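Local coordinates for protein PfhB2 (Pasteurella multocida, PDB 6U8T) that probably acts as a cysteine protease of the YopT type, with the papain-like fold of clan CA peptidases, at residues W45-V50 / Q103-V108; H161-L166 / F174-F179. The protein carries 1 engineered substitution. All coordinates share one frame; numbering follows the deposited sequence.

Contact 1: residues W45-V50 / Q103-V108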
ATOM      1  N   TRP C  45     -21.888  -0.686  11.351  1.00 12.42           N
ATOM      2  CA  TRP C  45     -21.599  -1.385  12.614  1.00 12.58           C
ATOM      3  C   TRP C  45     -21.691  -0.389  13.796  1.00 12.84           C
ATOM      4  O   TRP C  45     -22.293  -0.699  14.796  1.00 12.07           O
ATOM      5  CB  TRP C  45     -20.220  -2.034  12.534  1.00 12.08           C
ATOM      6  CG  TRP C  45     -19.900  -2.923  13.697  1.00 12.53           C
ATOM      7  CD1 TRP C  45     -20.197  -4.250  13.827  1.00 13.03           C
ATOM      8  CD2 TRP C  45     -19.184  -2.552  14.891  1.00 12.69           C
ATOM      9  NE1 TRP C  45     -19.693  -4.728  15.010  1.00 13.41           N
ATOM     10  CE2 TRP C  45     -19.075  -3.720  15.682  1.00 12.96           C
ATOM     11  CE3 TRP C  45     -18.600  -1.352  15.354  1.00 12.57           C
ATOM     12  CZ2 TRP C  45     -18.406  -3.737  16.902  1.00 13.28           C
ATOM     13  CZ3 TRP C  45     -17.925  -1.376  16.559  1.00 12.60           C
ATOM     14  CH2 TRP C  45     -17.845  -2.545  17.328  1.00 13.03           C
ATOM     15  N   ILE C  46     -21.100   0.801  13.644  1.00 13.15           N
ATOM     16  CA  ILE C  46     -21.112   1.810  14.736  1.00 13.90           C
ATOM     17  C   ILE C  46     -22.572   2.223  15.003  1.00 14.88           C
ATOM     18  O   ILE C  46     -22.990   2.163  16.163  1.00 14.80           O
ATOM     19  CB  ILE C  46     -20.185   2.998  14.424  1.00 13.32           C
ATOM     20  CG1 ILE C  46     -18.731   2.560  14.479  1.00 13.04           C
ATOM     21  CG2 ILE C  46     -20.437   4.136  15.375  1.00 13.85           C
ATOM     22  CD1 ILE C  46     -17.760   3.640  14.046  1.00 13.52           C
ATOM     23  N   ALA C  47     -23.324   2.582  13.962  1.00 15.77           N
ATOM     24  CA  ALA C  47     -24.758   2.965  14.063  1.00 17.32           C
ATOM     25  C   ALA C  47     -25.561   1.850  14.713  1.00 18.01           C
ATOM     26  O   ALA C  47     -26.451   2.147  15.485  1.00 20.81           O
ATOM     27  CB  ALA C  47     -25.344   3.324  12.724  1.00 17.46           C
ATOM     28  N   ASN C  48     -25.261   0.602  14.397  1.00 18.52           N
ATOM     29  CA  ASN C  48     -25.998  -0.569  14.934  1.00 19.45           C
ATOM     30  C   ASN C  48     -25.704  -0.690  16.432  1.00 20.42           C
ATOM     31  O   ASN C  48     -26.653  -0.884  17.198  1.00 25.15           O
ATOM     32  CB  ASN C  48     -25.665  -1.829  14.144  1.00 19.65           C
ATOM     33  CG  ASN C  48     -26.428  -3.035  14.645  1.00 22.21           C
ATOM     34  OD1 ASN C  48     -27.475  -3.338  14.082  1.00 24.86           O
ATOM     35  ND2 ASN C  48     -25.921  -3.724  15.665  1.00 20.99           N
ATOM     36  N   LYS C  49     -24.456  -0.545  16.860  1.00 20.32           N
ATOM     37  CA  LYS C  49     -24.053  -0.727  18.277  1.00 21.58           C
ATOM     38  C   LYS C  49     -24.576   0.410  19.157  1.00 24.23           C
ATOM     39  O   LYS C  49     -24.922   0.153  20.299  1.00 29.02           O
ATOM     40  CB  LYS C  49     -22.542  -0.827  18.378  1.00 19.88           C
ATOM     41  CG  LYS C  49     -21.979  -2.121  17.836  1.00 19.38           C
ATOM     42  CD  LYS C  49     -22.495  -3.353  18.512  1.00 21.09           C
ATOM     43  CE  LYS C  49     -21.630  -4.546  18.199  1.00 22.36           C
ATOM     44  NZ  LYS C  49     -21.817  -5.588  19.227  1.00 25.66           N
ATOM     45  N   VAL C  50     -24.653   1.614  18.633  1.00 26.76           N
ATOM     46  CA  VAL C  50     -25.019   2.836  19.405  1.00 29.69           C
ATOM     47  C   VAL C  50     -26.543   2.899  19.477  1.00 30.92           C
ATOM     48  O   VAL C  50     -27.043   3.229  20.525  1.00 37.40           O
ATOM     49  CB  VAL C  50     -24.382   4.059  18.726  1.00 28.50           C
ATOM     50  CG1 VAL C  50     -25.077   5.362  19.062  1.00 30.77           C
ATOM     51  CG2 VAL C  50     -22.882   4.123  18.986  1.00 27.43           C
ATOM     52  N   GLN C 103     -24.428  10.859  11.710  1.00 23.81           N
ATOM     53  CA  GLN C 103     -25.271  11.803  12.489  1.00 25.21           C
ATOM     54  C   GLN C 103     -26.734  11.628  12.092  1.00 25.86           C
ATOM     55  O   GLN C 103     -27.587  11.566  13.004  1.00 26.66           O
ATOM     56  CB  GLN C 103     -24.735  13.223  12.350  1.00 27.77           C
ATOM     57  CG  GLN C 103     -23.470  13.434  13.181  1.00 28.21           C
ATOM     58  CD  GLN C 103     -22.902  14.828  13.064  1.00 30.40           C
ATOM     59  OE1 GLN C 103     -23.478  15.803  13.540  1.00 38.51           O
ATOM     60  NE2 GLN C 103     -21.752  14.947  12.434  1.00 28.49           N
ATOM     61  N   GLU C 104     -27.007  11.451  10.796  1.00 26.97           N
ATOM     62  CA  GLU C 104     -28.345  11.071  10.269  1.00 28.55           C
ATOM     63  C   GLU C 104     -28.891   9.821  10.976  1.00 27.27           C
ATOM     64  O   GLU C 104     -30.084   9.736  11.162  1.00 29.21           O
ATOM     65  CB  GLU C 104     -28.263  10.898   8.763  1.00 30.90           C
ATOM     66  CG  GLU C 104     -28.290  12.218   8.051  1.00 34.98           C
ATOM     67  CD  GLU C 104     -28.279  12.147   6.542  1.00 37.83           C
ATOM     68  OE1 GLU C 104     -27.944  11.066   6.005  1.00 40.60           O
ATOM     69  OE2 GLU C 104     -28.611  13.184   5.927  1.00 44.98           O
ATOM     70  N   GLN C 105     -28.051   8.877  11.364  1.00 27.17           N
ATOM     71  CA  GLN C 105     -28.496   7.621  12.027  1.00 27.35           C
ATOM     72  C   GLN C 105     -28.543   7.811  13.541  1.00 28.19           C
ATOM     73  O   GLN C 105     -28.825   6.830  14.221  1.00 28.54           O
ATOM     74  CB  GLN C 105     -27.552   6.450  11.762  1.00 27.82           C
ATOM     75  CG  GLN C 105     -27.208   6.229  10.296  1.00 28.31           C
ATOM     76  CD  GLN C 105     -28.417   6.073   9.414  1.00 30.39           C
ATOM     77  OE1 GLN C 105     -29.254   5.212   9.640  1.00 29.98           O
ATOM     78  NE2 GLN C 105     -28.474   6.883   8.368  1.00 33.49           N
ATOM     79  N   GLY C 106     -28.241   9.009  14.046  1.00 27.80           N
ATOM     80  CA  GLY C 106     -28.380   9.303  15.479  1.00 26.82           C
ATOM     81  C   GLY C 106     -27.092   9.069  16.245  1.00 26.82           C
ATOM     82  O   GLY C 106     -27.147   9.193  17.473  1.00 29.06           O
ATOM     83  N   VAL C 107     -25.969   8.813  15.569  1.00 24.39           N
ATOM     84  CA  VAL C 107     -24.629   8.659  16.211  1.00 23.16           C
ATOM     85  C   VAL C 107     -24.062  10.055  16.473  1.00 23.00           C
ATOM     86  O   VAL C 107     -24.110  10.902  15.557  1.00 25.17           O
ATOM     87  CB  VAL C 107     -23.656   7.844  15.335  1.00 21.82           C
ATOM     88  CG1 VAL C 107     -22.314   7.695  16.019  1.00 20.39           C
ATOM     89  CG2 VAL C 107     -24.228   6.479  14.979  1.00 20.95           C
ATOM     90  N   VAL C 108     -23.544  10.294  17.672  1.00 22.10           N
ATOM     91  CA  VAL C 108     -23.103  11.657  18.130  1.00 22.16           C
ATOM     92  C   VAL C 108     -21.582  11.666  18.233  1.00 20.65           C
ATOM     93  O   VAL C 108     -21.015  11.017  19.098  1.00 19.63           O
ATOM     94  CB  VAL C 108     -23.763  12.079  19.472  1.00 22.57           C
ATOM     95  CG1 VAL C 108     -23.264  13.448  19.897  1.00 23.18           C
ATOM     96  CG2 VAL C 108     -25.279  12.062  19.393  1.00 22.48           C
TER
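Val107 packs its two methyl branches against one side of helix 20-51, and it has more surface buried here than any other residue of the two segments. CG2, beside its own backbone N, lies 3.7 Å from Ala47 CA and therefore rests on the helix backbone as well as on the alanine methyl. The same branch is 4.3 Å from Val50 CG1, one helical turn further on. CG1 of Val107, held anti to the backbone N (chi1 -179°), diverges from this pair and meets Ile46 CG2 at 4.1 Å, the two side chains crossing at about a right angle. Ala47 takes a second partner, Gln105, through a CB to CB approach of 3.9 Å. No hydrogen bond links the segments, so the join is purely apolar, with Val107 fitted among Ile46, Ala47 and Val50.

The loop gets into position through the end of helix 91-104. A Schellman motif closes that helix at Gly106, whose phi is positive (93°) and whose N bonds Gln103 O at 2.8 Å; the chain then turns to bring Val107 onto Ala47. Around this join, Trp101 of helix 91-104 also touches Ala47, Ile46 touches Ala149 and Lys151 of strand 147-155, and Tyr219 and His220 of the second subunit pack on Val107 and Val50 respectively.

Contact 2: residues H161-L166 / F174-F179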
ATOM      1  N   HIS C 161       8.579  -1.557  -6.393  1.00 32.53           N
ATOM      2  CA  HIS C 161       8.752  -1.902  -7.821  1.00 32.13           C
ATOM      3  C   HIS C 161      10.155  -1.469  -8.242  1.00 34.08           C
ATOM      4  O   HIS C 161      10.689  -0.499  -7.659  1.00 33.94           O
ATOM      5  CB  HIS C 161       7.644  -1.265  -8.660  1.00 31.19           C
ATOM      6  CG  HIS C 161       7.666  -1.706 -10.075  1.00 31.62           C
ATOM      7  ND1 HIS C 161       7.763  -3.033 -10.425  1.00 31.74           N
ATOM      8  CD2 HIS C 161       7.583  -1.010 -11.227  1.00 33.40           C
ATOM      9  CE1 HIS C 161       7.738  -3.146 -11.735  1.00 33.30           C
ATOM     10  NE2 HIS C 161       7.621  -1.916 -12.260  1.00 33.40           N
ATOM     11  N   THR C 162      10.720  -2.183  -9.211  1.00 34.43           N
ATOM     12  CA  THR C 162      12.012  -1.868  -9.847  1.00 36.14           C
ATOM     13  C   THR C 162      11.772  -1.673 -11.340  1.00 36.01           C
ATOM     14  O   THR C 162      11.151  -2.544 -11.961  1.00 35.00           O
ATOM     15  CB  THR C 162      13.050  -2.967  -9.602  1.00 36.81           C
ATOM     16  OG1 THR C 162      13.038  -3.249  -8.204  1.00 35.16           O
ATOM     17  CG2 THR C 162      14.435  -2.584 -10.064  1.00 38.13           C
ATOM     18  N   VAL C 163      12.287  -0.569 -11.867  1.00 36.86           N
ATOM     19  CA  VAL C 163      12.411  -0.305 -13.321  1.00 37.67           C
ATOM     20  C   VAL C 163      13.883   0.008 -13.592  1.00 39.62           C
ATOM     21  O   VAL C 163      14.681   0.071 -12.618  1.00 40.78           O
ATOM     22  CB  VAL C 163      11.453   0.821 -13.753  1.00 37.71           C
ATOM     23  CG1 VAL C 163      10.005   0.421 -13.545  1.00 36.03           C
ATOM     24  CG2 VAL C 163      11.741   2.141 -13.068  1.00 38.25           C
ATOM     25  N   SER C 164      14.256   0.176 -14.851  1.00 40.82           N
ATOM     26  CA  SER C 164      15.648   0.478 -15.235  1.00 41.96           C
ATOM     27  C   SER C 164      15.672   1.378 -16.463  1.00 43.12           C
ATOM     28  O   SER C 164      14.666   1.561 -17.118  1.00 42.01           O
ATOM     29  CB  SER C 164      16.430  -0.784 -15.424  1.00 42.86           C
ATOM     30  OG  SER C 164      15.788  -1.643 -16.334  1.00 43.96           O
ATOM     31  N   ALA C 165      16.823   1.982 -16.715  1.00 45.98           N
ATOM     32  CA  ALA C 165      17.037   2.915 -17.828  1.00 48.16           C
ATOM     33  C   ALA C 165      18.475   2.778 -18.323  1.00 50.70           C
ATOM     34  O   ALA C 165      19.331   2.356 -17.534  1.00 51.81           O
ATOM     35  CB  ALA C 165      16.721   4.305 -17.351  1.00 48.24           C
ATOM     36  N   LEU C 166      18.685   3.080 -19.596  1.00 52.08           N
ATOM     37  CA  LEU C 166      20.005   3.318 -20.222  1.00 55.10           C
ATOM     38  C   LEU C 166      19.907   4.672 -20.927  1.00 56.83           C
ATOM     39  O   LEU C 166      18.975   4.879 -21.735  1.00 56.45           O
ATOM     40  CB  LEU C 166      20.301   2.177 -21.198  1.00 55.91           C
ATOM     41  CG  LEU C 166      21.561   2.315 -22.032  1.00 59.14           C
ATOM     42  CD1 LEU C 166      22.802   2.107 -21.178  1.00 59.85           C
ATOM     43  CD2 LEU C 166      21.535   1.358 -23.218  1.00 60.00           C
ATOM     44  N   PHE C 174      13.969   3.052 -21.533  1.00 47.99           N
ATOM     45  CA  PHE C 174      13.279   2.839 -20.240  1.00 44.82           C
ATOM     46  C   PHE C 174      12.688   1.430 -20.231  1.00 43.92           C
ATOM     47  O   PHE C 174      12.059   1.053 -21.221  1.00 44.47           O
ATOM     48  CB  PHE C 174      12.209   3.908 -20.044  1.00 43.78           C
ATOM     49  CG  PHE C 174      11.464   3.789 -18.740  1.00 40.92           C
ATOM     50  CD1 PHE C 174      12.110   4.019 -17.542  1.00 40.27           C
ATOM     51  CD2 PHE C 174      10.129   3.448 -18.712  1.00 39.49           C
ATOM     52  CE1 PHE C 174      11.430   3.911 -16.336  1.00 38.21           C
ATOM     53  CE2 PHE C 174       9.458   3.301 -17.509  1.00 37.24           C
ATOM     54  CZ  PHE C 174      10.097   3.558 -16.331  1.00 36.68           C
ATOM     55  N   PHE C 175      12.916   0.652 -19.177  1.00 42.44           N
ATOM     56  CA  PHE C 175      12.444  -0.750 -19.097  1.00 41.50           C
ATOM     57  C   PHE C 175      11.668  -0.935 -17.801  1.00 38.92           C
ATOM     58  O   PHE C 175      12.210  -0.659 -16.711  1.00 37.79           O
ATOM     59  CB  PHE C 175      13.606  -1.743 -19.223  1.00 43.24           C
ATOM     60  CG  PHE C 175      13.181  -3.172 -19.004  1.00 43.34           C
ATOM     61  CD1 PHE C 175      12.485  -3.872 -19.980  1.00 43.84           C
ATOM     62  CD2 PHE C 175      13.437  -3.806 -17.795  1.00 42.40           C
ATOM     63  CE1 PHE C 175      12.067  -5.174 -19.757  1.00 43.44           C
ATOM     64  CE2 PHE C 175      13.021  -5.115 -17.585  1.00 41.72           C
ATOM     65  CZ  PHE C 175      12.349  -5.798 -18.565  1.00 42.03           C
ATOM     66  N   ASP C 176      10.423  -1.379 -17.941  1.00 37.85           N
ATOM     67  CA  ASP C 176       9.514  -1.720 -16.819  1.00 35.79           C
ATOM     68  C   ASP C 176       9.062  -3.167 -16.987  1.00 35.63           C
ATOM     69  O   ASP C 176       8.268  -3.477 -17.868  1.00 35.58           O
ATOM     70  CB  ASP C 176       8.340  -0.750 -16.781  1.00 34.76           C
ATOM     71  CG  ASP C 176       7.466  -0.923 -15.559  1.00 32.48           C
ATOM     72  OD1 ASP C 176       7.573  -1.990 -14.912  1.00 32.10           O
ATOM     73  OD2 ASP C 176       6.742   0.023 -15.235  1.00 31.10           O
ATOM     74  N   PRO C 177       9.565  -4.096 -16.154  1.00 35.60           N
ATOM     75  CA  PRO C 177       9.236  -5.510 -16.278  1.00 36.33           C
ATOM     76  C   PRO C 177       7.728  -5.804 -16.205  1.00 35.75           C
ATOM     77  O   PRO C 177       7.364  -6.927 -16.488  1.00 35.10           O
ATOM     78  CB  PRO C 177       9.921  -6.201 -15.094  1.00 36.01           C
ATOM     79  CG  PRO C 177      10.767  -5.168 -14.413  1.00 35.86           C
ATOM     80  CD  PRO C 177      10.491  -3.828 -15.058  1.00 36.08           C
ATOM     81  N   ASN C 178       6.929  -4.805 -15.803  1.00 36.74           N
ATOM     82  CA  ASN C 178       5.441  -4.871 -15.719  1.00 35.72           C
ATOM     83  C   ASN C 178       4.811  -4.547 -17.087  1.00 36.48           C
ATOM     84  O   ASN C 178       3.593  -4.770 -17.212  1.00 35.89           O
ATOM     85  CB  ASN C 178       4.869  -3.881 -14.701  1.00 34.43           C
ATOM     86  CG  ASN C 178       4.811  -4.427 -13.290  1.00 37.66           C
ATOM     87  OD1 ASN C 178       5.259  -5.559 -13.044  1.00 40.25           O
ATOM     88  ND2 ASN C 178       4.284  -3.622 -12.366  1.00 34.38           N
ATOM     89  N   PHE C 179       5.567  -3.971 -18.027  1.00 37.33           N
ATOM     90  CA  PHE C 179       5.031  -3.502 -19.337  1.00 39.95           C
ATOM     91  C   PHE C 179       5.968  -3.868 -20.491  1.00 42.71           C
ATOM     92  O   PHE C 179       5.503  -4.503 -21.450  1.00 47.72           O
ATOM     93  CB  PHE C 179       4.756  -1.998 -19.299  1.00 39.06           C
ATOM     94  CG  PHE C 179       3.717  -1.597 -18.291  1.00 37.00           C
ATOM     95  CD1 PHE C 179       2.374  -1.806 -18.525  1.00 36.24           C
ATOM     96  CD2 PHE C 179       4.086  -0.977 -17.120  1.00 36.77           C
ATOM     97  CE1 PHE C 179       1.417  -1.411 -17.607  1.00 35.25           C
ATOM     98  CE2 PHE C 179       3.137  -0.592 -16.181  1.00 35.08           C
ATOM     99  CZ  PHE C 179       1.801  -0.820 -16.423  1.00 34.08           C
TER
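Ser164 and Phe175 form the antiparallel hydrogen-bonded pair of a beta hairpin made by strands 160-168 and 171-176. Two backbone bonds define the register: Ser164 N to Phe175 O and Phe175 N to Ser164 O, each 2.9 Å. Ala165 and Phe174 follow as a non-hydrogen-bonded pair.

The polar side-chain contact lies where the second strand gives way to a turn. His161 NE2 donates to Asp176 OD1 at 2.7 Å with an N-H...O angle of 157°; the acceptor lies in the imidazole plane, while the bond meets the syn side of the carboxylate 33° out of its plane. From the opposite face of that plane Asn178 N donates to the same oxygen at 3.0 Å, making an Asx turn, and Tyr204 OH bonds the other oxygen, OD2. Three bonds thus fix the carboxylate. Asn178 ND2 lies over one imidazole face, 3.5 Å from His161 CE1. The pair is consistent with the histidine and acidic residue of a clan CA Cys-His-Asp site, though this assignment is inferred.

Apolar packing joins Val163 to Phe174, with CG2 3.7 Å from Phe174 CE1; Phe198 meets the same ring edge-to-face. The other branch of Val163, CG1, anti to the carbonyl carbon, lies in van der Waals contact with the hydrogen-bonded carboxylate, 3.5 Å from Asp176 CG.

Facing away from Val163, Ser164 OG is buried without a hydrogen-bonding partner and lies at the edge of the Phe175 ring, 3.5 Å from CD2.

Overall arrangement
Contacts 1 and 2 are far apart within one chain: their centres are 48 Å from each other, their nearest atoms about 34 Å, and they lie on opposite sides of the chain's centre. The second subunit brings them together. Trp45, in the helical segment of contact 1, stacks on Phe175 and packs on Ser164 of contact 2 in the other chain. Cys42, on the same helix, touches Pro177 of that other chain. If His161 and Asp176 are catalytic, as inferred, the nearness of Cys42 of the other chain would be consistent with a site assembled from both subunits. A bound di(hydroxyethyl)ether lies at contact 1, about 4 Å from the Val50 side chain, well away from contact 2 of the same chain.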